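Local coordinates for putative transcription protein (PDB 4GCV) that probably binds DNA as a dimeric transcriptional regulator of the HxlR helix-turn-helix family and has been proposed to sense oxidative stress, at residues 11-16 with 99-104; 26-31 with 44-49; 65-70 with 79-84; 95-100 with 109-114. The protein carries 2 engineered substitutions. One frame throughout, in Å; residues are numbered along the deposited sequence.

Contact 1: residues 11-16 with 99-104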
# COMPACT_ATOMS: atom_id res chain seq x y z
N CYS B 11 0.38 -5.45 -19.12
CA CYS B 11 -1.12 -5.29 -19.01
C CYS B 11 -1.47 -4.06 -18.15
O CYS B 11 -0.63 -3.54 -17.48
CB CYS B 11 -1.72 -6.59 -18.43
SG CYS B 11 -1.07 -6.96 -16.81
N PRO B 12 -2.72 -3.58 -18.18
CA PRO B 12 -3.00 -2.38 -17.39
C PRO B 12 -2.64 -2.38 -15.90
O PRO B 12 -2.11 -1.38 -15.44
CB PRO B 12 -4.51 -2.18 -17.60
CG PRO B 12 -4.72 -2.73 -19.09
CD PRO B 12 -3.86 -3.95 -19.07
N ILE B 13 -2.90 -3.44 -15.14
CA ILE B 13 -2.57 -3.39 -13.71
C ILE B 13 -1.04 -3.38 -13.45
O ILE B 13 -0.59 -2.73 -12.52
CB ILE B 13 -3.21 -4.53 -12.91
CG1 ILE B 13 -3.43 -4.11 -11.46
CG2 ILE B 13 -2.38 -5.78 -12.99
CD1 ILE B 13 -3.84 -5.21 -10.51
N ALA B 14 -0.26 -4.08 -14.27
CA ALA B 14 1.20 -4.06 -14.10
C ALA B 14 1.75 -2.65 -14.34
O ALA B 14 2.58 -2.12 -13.59
CB ALA B 14 1.89 -5.10 -15.06
N ARG B 15 1.23 -2.02 -15.39
CA ARG B 15 1.61 -0.66 -15.72
C ARG B 15 1.30 0.35 -14.61
O ARG B 15 2.17 1.13 -14.23
CB ARG B 15 1.01 -0.24 -17.08
CG ARG B 15 1.91 -0.57 -18.33
CD ARG B 15 1.32 0.02 -19.62
NE ARG B 15 2.32 0.50 -20.58
CZ ARG B 15 2.54 -0.06 -21.78
NH1 ARG B 15 1.84 -1.13 -22.18
NH2 ARG B 15 3.47 0.44 -22.60
N SER B 16 0.08 0.32 -14.06
CA SER B 16 -0.27 1.19 -12.93
C SER B 16 0.61 0.94 -11.71
O SER B 16 1.02 1.88 -11.05
CB SER B 16 -1.71 0.97 -12.48
OG SER B 16 -2.62 1.44 -13.44
N TRP B 99 -6.76 -1.54 -5.58
CA TRP B 99 -6.52 -0.25 -6.20
C TRP B 99 -6.30 -0.31 -7.72
O TRP B 99 -6.95 0.43 -8.45
CB TRP B 99 -5.33 0.44 -5.57
CG TRP B 99 -4.99 1.70 -6.24
CD1 TRP B 99 -5.64 2.90 -6.13
CD2 TRP B 99 -3.92 1.90 -7.16
NE1 TRP B 99 -5.02 3.85 -6.93
CE2 TRP B 99 -3.96 3.25 -7.57
CE3 TRP B 99 -2.90 1.07 -7.67
CZ2 TRP B 99 -3.02 3.79 -8.46
CZ3 TRP B 99 -1.98 1.62 -8.56
CH2 TRP B 99 -2.06 2.96 -8.95
N GLY B 100 -5.37 -1.15 -8.17
CA GLY B 100 -5.03 -1.32 -9.57
C GLY B 100 -6.22 -1.83 -10.37
O GLY B 100 -6.42 -1.44 -11.50
N ASN B 101 -7.02 -2.70 -9.77
CA ASN B 101 -8.20 -3.27 -10.45
C ASN B 101 -9.44 -2.38 -10.42
O ASN B 101 -10.42 -2.66 -11.07
CB ASN B 101 -8.51 -4.65 -9.93
CG ASN B 101 -7.73 -5.72 -10.65
OD1 ASN B 101 -7.34 -5.54 -11.82
ND2 ASN B 101 -7.49 -6.85 -9.96
N ARG B 102 -9.38 -1.30 -9.67
CA ARG B 102 -10.46 -0.33 -9.60
C ARG B 102 -10.84 0.12 -11.01
O ARG B 102 -9.95 0.49 -11.82
CB ARG B 102 -9.92 0.87 -8.84
CG ARG B 102 -10.65 1.26 -7.57
CD ARG B 102 -11.61 0.24 -7.00
NE ARG B 102 -12.97 0.62 -7.36
CZ ARG B 102 -13.59 1.69 -6.88
NH1 ARG B 102 -12.95 2.49 -6.04
NH2 ARG B 102 -14.84 1.97 -7.26
N HIS B 103 -12.13 0.07 -11.33
CA HIS B 103 -12.59 0.49 -12.67
C HIS B 103 -12.20 -0.45 -13.79
O HIS B 103 -12.26 -0.07 -14.97
CB HIS B 103 -12.06 1.89 -13.05
CG HIS B 103 -12.28 2.94 -12.00
ND1 HIS B 103 -13.51 3.14 -11.40
CD2 HIS B 103 -11.44 3.84 -11.45
CE1 HIS B 103 -13.41 4.13 -10.52
NE2 HIS B 103 -12.16 4.57 -10.54
N TYR B 104 -11.78 -1.67 -13.47
CA TYR B 104 -11.55 -2.66 -14.54
C TYR B 104 -12.53 -3.78 -14.31
O TYR B 104 -12.77 -4.18 -13.17
CB TYR B 104 -10.09 -3.15 -14.58
CG TYR B 104 -9.22 -2.13 -15.27
CD1 TYR B 104 -9.09 -2.14 -16.65
CD2 TYR B 104 -8.60 -1.11 -14.55
CE1 TYR B 104 -8.34 -1.18 -17.30
CE2 TYR B 104 -7.84 -0.15 -15.20
CZ TYR B 104 -7.71 -0.19 -16.58
OH TYR B 104 -6.97 0.75 -17.25
O HOH W 1 -4.79 0.52 -12.69
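Ile13, near the start of helix 12-19, lies against the C-terminal turn of helix 84-101, and its longer branch carries much of the contact. CB points toward that turn, and with CG1 anti to the backbone N (chi1 -153°) the chain runs on across it. CG1 rests on the backbone of Gly100, 3.7 Å from Gly100 CA, beside the closest approach of the two main chains. At the tip, CD1 meets the side-chain amide of Asn101 and lies 3.8 Å from Asn101 OD1. ND2 of the same amide hydrogen-bonds Val111 O, which would help to orient the group. One turn further along, Ser16 O approaches the indole of Trp99 at its edge, in the ring plane, 3.9 Å from Trp99 CH2. At the opposite end Pro12 CB touches the phenol of Tyr104, 3.8 Å from Tyr104 OH. A water donates to Gly100 O (2.8 Å from the water oxygen) and also bonds Ser16 OG. Ser16 OG bonds Lys85 NZ and Trp99 NE1 bonds Lys85 O, both of the second subunit. Mostly apolar contacts are thus flanked by a water bridge, while Ser16 and Trp99 link the two helices to the second subunit.

Contact 2: residues 26-31 with 44-49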
# COMPACT_ATOMS: atom_id res chain seq x y z
N ILE B 26 5.45 -6.41 -5.02
CA ILE B 26 4.27 -7.24 -4.79
C ILE B 26 4.51 -8.66 -5.20
O ILE B 26 4.12 -9.57 -4.51
CB ILE B 26 3.05 -6.66 -5.48
CG1 ILE B 26 2.62 -5.40 -4.72
CG2 ILE B 26 1.91 -7.68 -5.60
CD1 ILE B 26 1.75 -4.48 -5.63
N LEU B 27 5.21 -8.85 -6.31
CA LEU B 27 5.41 -10.18 -6.84
C LEU B 27 6.38 -10.93 -5.95
O LEU B 27 6.14 -12.07 -5.58
CB LEU B 27 5.89 -10.11 -8.30
CG LEU B 27 4.85 -9.72 -9.36
CD1 LEU B 27 5.50 -9.84 -10.74
CD2 LEU B 27 3.60 -10.64 -9.31
N ILE B 28 7.47 -10.28 -5.56
CA ILE B 28 8.45 -10.91 -4.69
C ILE B 28 7.89 -11.19 -3.29
O ILE B 28 7.99 -12.32 -2.77
CB ILE B 28 9.74 -10.06 -4.61
CG1 ILE B 28 10.38 -9.91 -5.99
CG2 ILE B 28 10.74 -10.67 -3.64
CD1 ILE B 28 11.33 -8.70 -6.07
N MSE B 29 7.24 -10.20 -2.67
CA MSE B 29 6.64 -10.45 -1.36
C MSE B 29 5.66 -11.61 -1.40
O MSE B 29 5.70 -12.52 -0.54
CB MSE B 29 6.00 -9.19 -0.81
CG MSE B 29 6.99 -8.13 -0.42
SE MSE B 29 8.27 -8.90 0.95
CE MSE B 29 7.01 -8.72 2.43
N ARG B 30 4.79 -11.63 -2.41
CA ARG B 30 3.88 -12.74 -2.59
C ARG B 30 4.58 -14.10 -2.61
O ARG B 30 4.19 -15.03 -1.90
CB ARG B 30 3.09 -12.55 -3.89
CG ARG B 30 2.00 -13.52 -4.07
CD ARG B 30 1.29 -13.33 -5.44
NE ARG B 30 0.39 -14.46 -5.66
CZ ARG B 30 0.80 -15.65 -6.11
NH1 ARG B 30 2.09 -15.84 -6.40
NH2 ARG B 30 -0.07 -16.65 -6.25
N ASP B 31 5.62 -14.22 -3.43
CA ASP B 31 6.36 -15.49 -3.50
C ASP B 31 7.07 -15.80 -2.20
O ASP B 31 7.17 -16.97 -1.83
CB ASP B 31 7.44 -15.41 -4.59
CG ASP B 31 6.91 -15.61 -5.98
OD1 ASP B 31 5.87 -16.29 -6.15
OD2 ASP B 31 7.58 -15.09 -6.94
N ARG B 44 13.78 -17.60 -11.32
CA ARG B 44 13.17 -18.47 -12.30
C ARG B 44 11.67 -18.24 -12.28
O ARG B 44 11.03 -18.15 -13.32
CB ARG B 44 13.43 -19.96 -12.02
CG ARG B 44 14.83 -20.39 -11.68
CD ARG B 44 15.65 -20.67 -12.88
NE ARG B 44 16.87 -21.43 -12.58
CZ ARG B 44 18.09 -20.91 -12.44
NH1 ARG B 44 18.27 -19.59 -12.53
NH2 ARG B 44 19.13 -21.71 -12.20
N SER B 45 11.11 -18.17 -11.09
CA SER B 45 9.67 -18.06 -10.97
C SER B 45 9.13 -16.73 -11.48
O SER B 45 8.13 -16.71 -12.21
CB SER B 45 9.24 -18.32 -9.53
OG SER B 45 8.13 -17.48 -9.28
N LEU B 46 9.81 -15.64 -11.16
CA LEU B 46 9.39 -14.30 -11.58
C LEU B 46 9.92 -13.82 -12.95
O LEU B 46 9.57 -12.75 -13.47
CB LEU B 46 9.77 -13.32 -10.47
CG LEU B 46 8.73 -12.90 -9.40
CD1 LEU B 46 7.46 -13.82 -9.23
CD2 LEU B 46 9.41 -12.62 -8.14
N ASP B 47 10.77 -14.62 -13.55
CA ASP B 47 11.42 -14.24 -14.82
C ASP B 47 11.99 -12.83 -14.81
O ASP B 47 11.70 -12.03 -15.72
CB ASP B 47 10.49 -14.43 -16.02
CG ASP B 47 11.25 -14.45 -17.30
OD1 ASP B 47 12.43 -14.87 -17.24
OD2 ASP B 47 10.69 -14.04 -18.35
N ILE B 48 12.81 -12.54 -13.80
CA ILE B 48 13.39 -11.22 -13.60
C ILE B 48 14.91 -11.32 -13.67
O ILE B 48 15.50 -12.27 -13.15
CB ILE B 48 12.92 -10.65 -12.22
CG1 ILE B 48 13.68 -9.40 -11.76
CG2 ILE B 48 12.98 -11.72 -11.09
CD1 ILE B 48 12.90 -8.71 -10.58
N ALA B 49 15.55 -10.36 -14.32
CA ALA B 49 17.00 -10.32 -14.37
C ALA B 49 17.62 -10.15 -12.97
O ALA B 49 17.05 -9.47 -12.15
CB ALA B 49 17.49 -9.19 -15.33
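Leu46 points toward helix 23-33, where Leu27, Ile28 and Asp31 receive it. The side chains of Leu46 and Ile28 cross at about a right angle, and Leu46 CD2 comes 3.6 Å from Ile28 CG1. The next residue back along helix 23-33 meets the branch point: Leu46 CG lies 4.1 Å from Leu27 CB. Asp31 comes from the opposite direction and its carboxylate meets the end of Leu46, but the modelled approach is too tight, and the exact places of Leu46 CD1 and Asp31 OD2 are doubtful. With CG anti to its carbonyl carbon (chi1 -79°), Asp31 also extends toward Ser45; the hydrogen bond from Ser45 OG to Asp31 OD2 is weak at 3.4 Å and, with OD2 unsure, itself doubtful. Arg30 NH1 forms a long salt bridge of 3.8 Å with Asp31 OD1. Helix 50-62 covers Ile28 through Leu57 and Leu60, completing a three-helix core consistent with a helix-turn-helix domain. Arg155 of the second subunit bonds Leu46 O. The chemistry is thus mainly hydrophobic, with one buried carboxylate at its margin whose charge is probably eased in part by the long salt bridge to Arg30.

Contact 3: residues 65-70 with 79-84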
# COMPACT_ATOMS: atom_id res chain seq x y z
N LEU B 65 10.99 -5.67 5.64
CA LEU B 65 9.96 -6.60 5.24
C LEU B 65 10.45 -8.03 5.04
O LEU B 65 9.68 -9.00 5.15
CB LEU B 65 9.36 -6.09 3.95
CG LEU B 65 8.06 -5.30 3.97
CD1 LEU B 65 7.57 -4.76 5.31
CD2 LEU B 65 8.17 -4.18 2.96
N LEU B 66 11.71 -8.18 4.65
CA LEU B 66 12.32 -9.50 4.55
C LEU B 66 13.57 -9.46 5.36
O LEU B 66 14.11 -8.39 5.59
CB LEU B 66 12.68 -9.85 3.08
CG LEU B 66 11.57 -10.11 2.07
CD1 LEU B 66 12.23 -10.07 0.76
CD2 LEU B 66 10.89 -11.47 2.27
N GLU B 67 14.04 -10.61 5.81
CA GLU B 67 15.34 -10.67 6.46
C GLU B 67 16.17 -11.73 5.75
O GLU B 67 15.64 -12.72 5.26
CB GLU B 67 15.23 -10.93 7.97
CG GLU B 67 14.64 -12.28 8.30
CD GLU B 67 14.70 -12.65 9.77
OE1 GLU B 67 14.84 -13.87 10.06
OE2 GLU B 67 14.62 -11.73 10.63
N ARG B 68 17.46 -11.48 5.62
CA ARG B 68 18.37 -12.38 4.95
C ARG B 68 18.88 -13.32 6.01
O ARG B 68 19.13 -12.92 7.16
CB ARG B 68 19.55 -11.56 4.45
CG ARG B 68 19.92 -11.78 3.02
CD ARG B 68 20.69 -10.60 2.42
NE ARG B 68 21.86 -10.24 3.19
CZ ARG B 68 23.02 -9.87 2.66
NH1 ARG B 68 23.17 -9.82 1.34
NH2 ARG B 68 24.06 -9.55 3.45
N GLN B 69 19.05 -14.59 5.65
CA GLN B 69 19.59 -15.53 6.59
C GLN B 69 20.46 -16.52 5.85
O GLN B 69 20.11 -16.93 4.75
CB GLN B 69 18.51 -16.17 7.46
CG GLN B 69 17.57 -17.14 6.78
CD GLN B 69 16.49 -17.70 7.73
OE1 GLN B 69 16.26 -18.91 7.76
NE2 GLN B 69 15.81 -16.81 8.48
N PRO B 70 21.65 -16.87 6.43
CA PRO B 70 22.61 -17.77 5.80
C PRO B 70 21.95 -19.04 5.27
O PRO B 70 20.92 -19.49 5.80
CB PRO B 70 23.58 -18.13 6.94
CG PRO B 70 23.57 -16.95 7.80
CD PRO B 70 22.17 -16.34 7.70
N GLN B 79 19.18 -17.01 1.89
CA GLN B 79 17.75 -17.06 1.60
C GLN B 79 17.08 -15.84 2.23
O GLN B 79 17.68 -15.18 3.12
CB GLN B 79 17.12 -18.31 2.18
CG GLN B 79 17.38 -18.52 3.68
CD GLN B 79 17.02 -19.93 4.15
OE1 GLN B 79 16.60 -20.78 3.34
NE2 GLN B 79 17.17 -20.19 5.46
N TYR B 80 15.83 -15.59 1.82
CA TYR B 80 15.10 -14.38 2.18
C TYR B 80 13.77 -14.78 2.74
O TYR B 80 12.94 -15.38 2.05
CB TYR B 80 14.88 -13.48 0.94
CG TYR B 80 16.17 -13.07 0.31
CD1 TYR B 80 16.88 -13.96 -0.48
CD2 TYR B 80 16.72 -11.85 0.57
CE1 TYR B 80 18.11 -13.60 -1.02
CE2 TYR B 80 17.94 -11.47 0.01
CZ TYR B 80 18.62 -12.35 -0.78
OH TYR B 80 19.83 -12.00 -1.30
N VAL B 81 13.52 -14.45 3.98
CA VAL B 81 12.35 -14.97 4.62
C VAL B 81 11.56 -13.80 5.15
O VAL B 81 12.16 -12.83 5.63
CB VAL B 81 12.73 -15.99 5.76
CG1 VAL B 81 14.05 -16.62 5.48
CG2 VAL B 81 12.78 -15.33 7.06
N PRO B 82 10.23 -13.87 5.09
CA PRO B 82 9.48 -12.74 5.58
C PRO B 82 9.58 -12.57 7.08
O PRO B 82 9.79 -13.47 7.84
CB PRO B 82 8.02 -13.06 5.17
CG PRO B 82 8.15 -14.27 4.21
CD PRO B 82 9.33 -14.98 4.75
N THR B 83 9.34 -11.36 7.47
CA THR B 83 9.57 -10.81 8.75
C THR B 83 8.13 -10.66 9.25
O THR B 83 7.15 -10.81 8.45
CB THR B 83 10.21 -9.47 8.36
OG1 THR B 83 11.51 -9.32 8.95
CG2 THR B 83 9.32 -8.32 8.50
N ALA B 84 7.97 -10.33 10.51
CA ALA B 84 6.63 -10.14 11.03
C ALA B 84 5.92 -8.97 10.31
O ALA B 84 4.79 -9.09 9.84
CB ALA B 84 6.65 -10.00 12.61
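The antiparallel hairpin of strands 66-73 and 76-82, following helix 50-62, is the wing of what the family and the order of elements mark as a winged helix-turn-helix domain. Two hydrogen-bonded pairs hold its base. Glu67 and Val81 exchange nearly straight bonds, with Glu67 N 2.9 Å from Val81 O and Val81 N 3.0 Å from Glu67 O; Gln69 and Gln79 form the second such pair. Leu66 with Pro82 and Arg68 with Tyr80 are the non-hydrogen-bonded pairs between and beside them. Where the strands leave the sheet, Thr83 N still makes a weak bond to Leu65 O.

The two faces differ in character. On that of Arg68 and Tyr80 the side chains run alongside each other in the same direction, and Arg68 CG packs obliquely against the ring, 3.6 Å from Tyr80 CE2, with the guanidinium plane turned 61° from the ring. Arg68 also makes a cation-pi contact with Tyr78 and a long, weak ion pair with a phosphate ion, probably from the crystallisation liquor. Leu66 turns into the domain, onto Met29 and Leu60, and Tyr80 packs on Leu57.

The face of Glu67, Gln69, Gln79 and Val81 is largely polar. The side chain of Gln69 crosses that of Val81 at about a right angle, its NE2 3.5 Å from Val81 CG1. Both glutamines place CG between the backbone N and the carbonyl carbon (chi1 70° in Gln69), which brings their ends together: Gln79 NE2 lies 2.8 Å from Gln69 OE1 in a bent, weak hydrogen bond.

Contact 4: residues 95-100 with 109-114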
# COMPACT_ATOMS: atom_id res chain seq x y z
N ALA B 95 -4.27 -4.55 -1.00
CA ALA B 95 -4.85 -3.27 -1.27
C ALA B 95 -4.31 -2.71 -2.59
O ALA B 95 -5.10 -2.16 -3.31
CB ALA B 95 -4.61 -2.30 -0.12
N PHE B 96 -3.00 -2.82 -2.88
CA PHE B 96 -2.50 -2.26 -4.13
C PHE B 96 -3.21 -2.93 -5.28
O PHE B 96 -3.49 -2.28 -6.29
CB PHE B 96 -0.99 -2.45 -4.32
CG PHE B 96 -0.15 -1.31 -3.74
CD1 PHE B 96 0.02 -0.14 -4.45
CD2 PHE B 96 0.44 -1.42 -2.47
CE1 PHE B 96 0.79 0.92 -3.91
CE2 PHE B 96 1.18 -0.35 -1.94
CZ PHE B 96 1.36 0.79 -2.66
N VAL B 97 -3.49 -4.24 -5.17
CA VAL B 97 -4.20 -4.83 -6.26
C VAL B 97 -5.65 -4.42 -6.45
O VAL B 97 -6.05 -4.21 -7.57
CB VAL B 97 -3.87 -6.34 -6.56
CG1 VAL B 97 -2.65 -6.91 -5.82
CG2 VAL B 97 -5.06 -7.21 -6.68
N ALA B 98 -6.39 -4.21 -5.34
CA ALA B 98 -7.74 -3.76 -5.36
C ALA B 98 -7.74 -2.35 -5.98
O ALA B 98 -8.58 -2.04 -6.82
CB ALA B 98 -8.38 -3.76 -3.93
N TRP B 99 -6.76 -1.54 -5.58
CA TRP B 99 -6.52 -0.25 -6.20
C TRP B 99 -6.30 -0.31 -7.72
O TRP B 99 -6.95 0.43 -8.45
CB TRP B 99 -5.33 0.44 -5.57
CG TRP B 99 -4.99 1.70 -6.24
CD1 TRP B 99 -5.64 2.90 -6.13
CD2 TRP B 99 -3.92 1.90 -7.16
NE1 TRP B 99 -5.02 3.85 -6.93
CE2 TRP B 99 -3.96 3.25 -7.57
CE3 TRP B 99 -2.90 1.07 -7.67
CZ2 TRP B 99 -3.02 3.79 -8.46
CZ3 TRP B 99 -1.98 1.62 -8.56
CH2 TRP B 99 -2.06 2.96 -8.95
N GLY B 100 -5.37 -1.15 -8.17
CA GLY B 100 -5.03 -1.32 -9.57
C GLY B 100 -6.22 -1.83 -10.37
O GLY B 100 -6.42 -1.44 -11.50
N GLN B 109 -9.28 -9.10 -16.32
CA GLN B 109 -8.23 -8.75 -15.38
C GLN B 109 -7.13 -9.80 -15.44
O GLN B 109 -7.42 -10.99 -15.52
CB GLN B 109 -8.77 -8.63 -13.97
CG GLN B 109 -9.49 -7.39 -13.72
CD GLN B 109 -10.28 -7.43 -12.44
OE1 GLN B 109 -10.81 -6.40 -12.01
NE2 GLN B 109 -10.40 -8.60 -11.84
N SER B 110 -5.88 -9.35 -15.41
CA SER B 110 -4.75 -10.28 -15.41
C SER B 110 -4.40 -10.71 -14.00
O SER B 110 -3.84 -11.79 -13.80
CB SER B 110 -3.53 -9.65 -16.13
OG SER B 110 -3.70 -9.74 -17.57
N VAL B 111 -4.73 -9.86 -13.02
CA VAL B 111 -4.42 -10.16 -11.61
C VAL B 111 -5.68 -9.92 -10.76
O VAL B 111 -6.36 -8.92 -10.93
CB VAL B 111 -3.25 -9.28 -11.09
CG1 VAL B 111 -2.90 -9.60 -9.68
CG2 VAL B 111 -2.00 -9.45 -11.97
N GLN B 112 -5.97 -10.83 -9.83
CA GLN B 112 -7.19 -10.71 -9.04
C GLN B 112 -6.96 -11.03 -7.57
O GLN B 112 -6.24 -11.98 -7.22
CB GLN B 112 -8.23 -11.68 -9.55
CG GLN B 112 -8.75 -11.35 -10.89
CD GLN B 112 -9.87 -12.25 -11.31
OE1 GLN B 112 -9.91 -13.44 -10.95
NE2 GLN B 112 -10.79 -11.71 -12.11
N LEU B 113 -7.62 -10.24 -6.73
CA LEU B 113 -7.78 -10.56 -5.33
C LEU B 113 -9.04 -11.41 -5.23
O LEU B 113 -10.13 -10.92 -5.60
CB LEU B 113 -7.87 -9.23 -4.56
CG LEU B 113 -7.98 -9.15 -3.04
CD1 LEU B 113 -6.73 -9.77 -2.38
CD2 LEU B 113 -8.21 -7.70 -2.58
N VAL B 114 -8.89 -12.68 -4.80
CA VAL B 114 -10.00 -13.62 -4.61
C VAL B 114 -10.08 -14.26 -3.23
O VAL B 114 -9.15 -14.18 -2.43
CB VAL B 114 -10.01 -14.79 -5.64
CG1 VAL B 114 -10.03 -14.28 -7.09
CG2 VAL B 114 -8.84 -15.72 -5.44
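The axes of helix 95-100 and strand 111-114 approach to 8.1 Å, with 121° between their N-to-C directions, and the nearest CA atoms belong to Ala98 and Leu113, 6.8 Å apart. This is helix-on-sheet packing: one face of the long helix 84-101 is laid against a short strand that reaches it after a loop. Residues 112-114 pair antiparallel with a strand of the second subunit, and Leu113 bonds through its backbone to Val122, so the helix packs on a sheet that continues across the dimer interface.

Alternation along the strand decides who takes part. Val111 and Leu113 point toward the helix, while Gln112 between them points away. Val97 faces both. Its chi1, -11°, almost eclipses CG1 with the backbone N, an unfavourable rotation that makes the placing of the two methyls less sure. As modelled, CG2 does all the touching: it lies 4.0 Å from Leu113 N and also meets Leu113 CB and, more loosely, Val111 CG1. Val97 therefore lies against the strand backbone as much as against its side chains, and it crosses Leu113 obliquely. The side chains that meet are apolar, and most of them are buried.

Leu113 extends with CG anti to its backbone N (chi1 -177°), carrying its end along the helix to the next residue, Ala98. Phe125 of strand 122-129 packs on both Leu113 and Ala98. Within this small group Leu113 CD2 meets the single methyl of Ala98, Ala98 CB, at 4.2 Å.

How the contacts relate
Contacts 1 and 4 adjoin, their centres 7 Å apart: both use helix 84-101, share Trp99 and Gly100, and meet again where Cys11 SG packs on Ser110 CB at 3.7 Å. Contact 2, within the helical core, joins contact 3 through the selenomethionine at Met29, whose SE is 3.7 Å from Leu66 CG, so the putative wing is seated on the first of that contact's helices. It also reaches contact 4, with Ile26 CD1 3.7 Å from Phe96 CB. Contacts 1 and 3 lie on opposite sides of the chain's centre, about 29 Å between centres. All four contacts reach the second subunit, contact 3 through Leu65, which packs on Trp99 of that chain.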